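Local coordinates for RPA0582 (Rhodopseudomonas palustris, PDB 3HHL), which is of unknown function but belongs to the DUF1330 family and adopts the dimeric alpha-beta barrel fold, at residues C[28-34]-C[120-126]. Residues are numbered along the deposited sequence; the frame is centred on the assembly and turned at random.
Sequences LNLVRLR and AVEDSRL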
ATOM      1  N   LEU C  28       2.649   6.100  -2.568  1.00 33.18           N
ATOM      2  CA  LEU C  28       2.645   4.641  -2.473  1.00 32.80           C
ATOM      3  C   LEU C  28       2.202   4.067  -3.790  1.00 32.83           C
ATOM      4  O   LEU C  28       1.083   4.331  -4.230  1.00 32.89           O
ATOM      5  CB  LEU C  28       1.728   4.174  -1.362  1.00 31.89           C
ATOM      6  CG  LEU C  28       1.500   2.674  -1.211  1.00 32.12           C
ATOM      7  CD1 LEU C  28       2.811   1.880  -1.086  1.00 29.87           C
ATOM      8  CD2 LEU C  28       0.576   2.406  -0.004  1.00 30.72           C
ATOM      9  N   ASN C  29       3.079   3.291  -4.412  1.00 32.81           N
ATOM     10  CA  ASN C  29       2.826   2.700  -5.730  1.00 32.94           C
ATOM     11  C   ASN C  29       2.596   1.182  -5.574  1.00 33.39           C
ATOM     12  O   ASN C  29       3.484   0.465  -5.062  1.00 34.17           O
ATOM     13  CB  ASN C  29       4.057   2.902  -6.637  1.00 33.31           C
ATOM     14  CG  ASN C  29       4.172   4.303  -7.215  1.00 33.18           C
ATOM     15  OD1 ASN C  29       3.842   4.502  -8.373  1.00 36.69           O
ATOM     16  ND2 ASN C  29       4.686   5.266  -6.431  1.00 33.13           N
ATOM     17  N   LEU C  30       1.445   0.681  -6.007  1.00 33.40           N
ATOM     18  CA  LEU C  30       1.221  -0.756  -6.133  1.00 34.01           C
ATOM     19  C   LEU C  30       1.143  -1.046  -7.634  1.00 35.26           C
ATOM     20  O   LEU C  30       0.235  -0.564  -8.311  1.00 36.02           O
ATOM     21  CB  LEU C  30      -0.050  -1.192  -5.427  1.00 33.72           C
ATOM     22  CG  LEU C  30      -0.242  -0.642  -4.000  1.00 36.25           C
ATOM     23  CD1 LEU C  30      -1.607  -1.002  -3.492  1.00 35.06           C
ATOM     24  CD2 LEU C  30       0.849  -1.089  -2.985  1.00 34.17           C
ATOM     25  N   VAL C  31       2.095  -1.794  -8.189  1.00 35.63           N
ATOM     26  CA  VAL C  31       2.086  -1.978  -9.641  1.00 36.16           C
ATOM     27  C   VAL C  31       2.008  -3.438 -10.070  1.00 36.67           C
ATOM     28  O   VAL C  31       2.823  -4.273  -9.625  1.00 37.29           O
ATOM     29  CB  VAL C  31       3.337  -1.382 -10.315  1.00 36.47           C
ATOM     30  CG1 VAL C  31       3.170  -1.477 -11.826  1.00 35.48           C
ATOM     31  CG2 VAL C  31       3.582   0.054  -9.850  1.00 35.74           C
ATOM     32  N   ARG C  32       1.050  -3.745 -10.938  0.50 36.42           N
ATOM     33  CA  ARG C  32       0.937  -5.076 -11.482  0.50 36.90           C
ATOM     34  C   ARG C  32       1.254  -5.028 -12.965  0.50 36.88           C
ATOM     35  O   ARG C  32       0.581  -4.334 -13.716  0.50 37.18           O
ATOM     36  CB  ARG C  32      -0.461  -5.628 -11.261  0.50 37.25           C
ATOM     37  CG  ARG C  32      -0.598  -7.094 -11.659  0.50 37.91           C
ATOM     38  CD  ARG C  32      -1.957  -7.643 -11.247  0.50 39.67           C
ATOM     39  NE  ARG C  32      -2.299  -8.888 -11.928  0.50 40.52           N
ATOM     40  CZ  ARG C  32      -3.191  -9.759 -11.473  0.50 40.30           C
ATOM     41  NH1 ARG C  32      -3.811  -9.533 -10.320  0.50 40.57           N
ATOM     42  NH2 ARG C  32      -3.448 -10.853 -12.163  0.50 39.18           N
ATOM     43  N   LEU C  33       2.278  -5.767 -13.378  1.00 36.59           N
ATOM     44  CA  LEU C  33       2.767  -5.704 -14.738  1.00 36.81           C
ATOM     45  C   LEU C  33       2.098  -6.703 -15.686  1.00 37.29           C
ATOM     46  O   LEU C  33       1.737  -7.808 -15.298  1.00 36.78           O
ATOM     47  CB  LEU C  33       4.274  -5.940 -14.740  1.00 36.99           C
ATOM     48  CG  LEU C  33       5.157  -4.899 -14.026  1.00 36.16           C
ATOM     49  CD1 LEU C  33       6.590  -5.390 -13.994  1.00 32.31           C
ATOM     50  CD2 LEU C  33       5.043  -3.553 -14.699  1.00 33.95           C
ATOM     51  N   ARG C  34       1.963  -6.306 -16.949  1.00 38.03           N
ATOM     52  CA  ARG C  34       1.542  -7.230 -17.998  1.00 38.65           C
ATOM     53  C   ARG C  34       2.624  -8.251 -18.266  1.00 38.80           C
ATOM     54  O   ARG C  34       3.812  -7.920 -18.245  1.00 39.26           O
ATOM     55  CB  ARG C  34       1.323  -6.508 -19.307  1.00 38.83           C
ATOM     56  CG  ARG C  34       0.124  -5.652 -19.374  1.00 39.72           C
ATOM     57  CD  ARG C  34       0.031  -4.992 -20.742  1.00 42.29           C
ATOM     58  NE  ARG C  34      -0.892  -3.877 -20.646  1.00 44.91           N
ATOM     59  CZ  ARG C  34      -2.217  -3.993 -20.669  1.00 44.96           C
ATOM     60  NH1 ARG C  34      -2.781  -5.193 -20.835  1.00 44.57           N
ATOM     61  NH2 ARG C  34      -2.974  -2.901 -20.527  1.00 43.72           N
ATOM     62  N   ALA C 120       3.531  -1.040 -19.909  1.00 35.79           N
ATOM     63  CA  ALA C 120       3.926  -2.084 -18.952  1.00 35.41           C
ATOM     64  C   ALA C 120       2.795  -2.499 -18.029  1.00 35.86           C
ATOM     65  O   ALA C 120       2.688  -3.682 -17.667  1.00 35.25           O
ATOM     66  CB  ALA C 120       5.100  -1.627 -18.102  1.00 34.95           C
ATOM     67  N   VAL C 121       1.987  -1.518 -17.606  1.00 36.13           N
ATOM     68  CA  VAL C 121       1.175  -1.713 -16.415  1.00 35.74           C
ATOM     69  C   VAL C 121      -0.181  -2.316 -16.766  1.00 36.62           C
ATOM     70  O   VAL C 121      -0.905  -1.804 -17.610  1.00 37.29           O
ATOM     71  CB  VAL C 121       1.033  -0.410 -15.617  1.00 35.55           C
ATOM     72  CG1 VAL C 121       0.042  -0.585 -14.463  1.00 32.36           C
ATOM     73  CG2 VAL C 121       2.404   0.048 -15.121  1.00 33.39           C
ATOM     74  N   GLU C 122      -0.510  -3.416 -16.112  1.00 36.67           N
ATOM     75  CA  GLU C 122      -1.806  -4.036 -16.263  1.00 37.34           C
ATOM     76  C   GLU C 122      -2.849  -3.412 -15.346  1.00 36.98           C
ATOM     77  O   GLU C 122      -4.021  -3.272 -15.729  1.00 38.02           O
ATOM     78  CB  GLU C 122      -1.693  -5.524 -15.956  1.00 38.21           C
ATOM     79  CG  GLU C 122      -2.846  -6.375 -16.473  1.00 40.48           C
ATOM     80  CD  GLU C 122      -2.635  -7.845 -16.142  1.00 45.12           C
ATOM     81  OE1 GLU C 122      -2.178  -8.585 -17.069  1.00 45.81           O
ATOM     82  OE2 GLU C 122      -2.885  -8.219 -14.953  1.00 46.95           O
ATOM     83  N   ASP C 123      -2.427  -3.064 -14.138  1.00 36.43           N
ATOM     84  CA  ASP C 123      -3.285  -2.432 -13.118  1.00 35.86           C
ATOM     85  C   ASP C 123      -2.354  -1.878 -12.075  1.00 35.03           C
ATOM     86  O   ASP C 123      -1.270  -2.405 -11.891  1.00 34.82           O
ATOM     87  CB  ASP C 123      -4.164  -3.493 -12.477  1.00 35.87           C
ATOM     88  CG  ASP C 123      -5.273  -2.938 -11.574  1.00 37.22           C
ATOM     89  OD1 ASP C 123      -5.681  -1.742 -11.650  1.00 34.13           O
ATOM     90  OD2 ASP C 123      -5.774  -3.781 -10.779  1.00 39.76           O
ATOM     91  N   SER C 124      -2.761  -0.806 -11.414  1.00 34.87           N
ATOM     92  CA  SER C 124      -1.914  -0.156 -10.404  1.00 34.67           C
ATOM     93  C   SER C 124      -2.720   0.701  -9.480  1.00 34.20           C
ATOM     94  O   SER C 124      -3.849   1.039  -9.780  1.00 34.28           O
ATOM     95  CB  SER C 124      -0.878   0.755 -11.051  1.00 34.48           C
ATOM     96  OG  SER C 124      -1.519   1.738 -11.856  1.00 35.55           O
ATOM     97  N   ARG C 125      -2.105   1.057  -8.364  1.00 34.26           N
ATOM     98  CA  ARG C 125      -2.591   2.118  -7.501  1.00 34.24           C
ATOM     99  C   ARG C 125      -1.473   3.086  -7.258  1.00 34.08           C
ATOM    100  O   ARG C 125      -0.315   2.688  -7.199  1.00 33.70           O
ATOM    101  CB  ARG C 125      -3.020   1.552  -6.172  1.00 34.65           C
ATOM    102  CG  ARG C 125      -4.084   0.515  -6.275  1.00 36.05           C
ATOM    103  CD  ARG C 125      -5.361   1.135  -6.781  1.00 38.24           C
ATOM    104  NE  ARG C 125      -6.409   0.140  -6.825  1.00 38.99           N
ATOM    105  CZ  ARG C 125      -6.657  -0.656  -7.862  1.00 41.82           C
ATOM    106  NH1 ARG C 125      -5.939  -0.590  -8.992  1.00 42.11           N
ATOM    107  NH2 ARG C 125      -7.657  -1.524  -7.775  1.00 41.13           N
ATOM    108  N   LEU C 126      -1.821   4.368  -7.164  1.00 34.36           N
ATOM    109  CA  LEU C 126      -0.876   5.395  -6.761  1.00 34.22           C
ATOM    110  C   LEU C 126      -1.639   6.202  -5.748  1.00 33.72           C
ATOM    111  O   LEU C 126      -2.552   6.919  -6.098  1.00 33.86           O
ATOM    112  CB  LEU C 126      -0.446   6.243  -7.964  1.00 35.05           C
ATOM    113  CG  LEU C 126       0.614   7.341  -7.783  1.00 35.50           C
ATOM    114  CD1 LEU C 126       1.862   6.754  -7.226  1.00 36.72           C
ATOM    115  CD2 LEU C 126       0.887   8.047  -9.106  1.00 34.22           C
TER
HETATM  116  O   HOH W   1       1.807   3.164  -9.364  1.00 44.88           O
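Leu30 and Arg125 exchange two backbone hydrogen bonds, Leu30 N to Arg125 O and Arg125 N to Leu30 O, in the antiparallel pairing of 28-33 with 124-126. One pair on, Arg32 N donates to Asp123 O, while Arg32 O accepts from two successive amides, closely from Glu122 N (2.8 Å) and at greater length from Asp123 N (3.3 Å). Glu122 and Asp123 thus both face Arg32, and the register slips by one residue. Beyond the slip, Arg34 N meets Ala120 O almost straight (174° at the hydrogen), tying the loop residue to the end of helix 117-120.

Of the charged groups, Arg32, in one of its two modelled conformers, runs extended beside Glu122, and its NE forms a salt bridge with Glu122 OE2 (3.2 Å), the guanidinium and carboxylate planes 44° apart; Arg32 NH1 also bonds to Asp84 O. On the same face, Arg125 bends at chi2 (-66°), bringing its NH1 back to Asp123 OD1 (2.9 Å) and Ser124 O, while its NE bridges to an acidic side chain of the other subunit. Cut back to alanine, Arg125 would probably leave both that acidic group and Asp123 without this cationic partner and strip from Leu30 CD1 the cover of Arg125 CG (4.0 Å).

On the face of Val31, Val121 CG2 reaches Val31 CG1 (3.7 Å), with Tyr51 of helix 47-64 packed on Val31; Leu33 CD2 packs on Ala120 CB. Separately, Leu126 CD1 lies in van der Waals contact alongside the amide of Asn29. A water donates to Asn29 OD1 and Arg125 O.

The doubled acceptor marks a classic beta bulge in the antiparallel sheet of a dimeric alpha-beta barrel, which runs on into the other subunit through the pairing of Leu126.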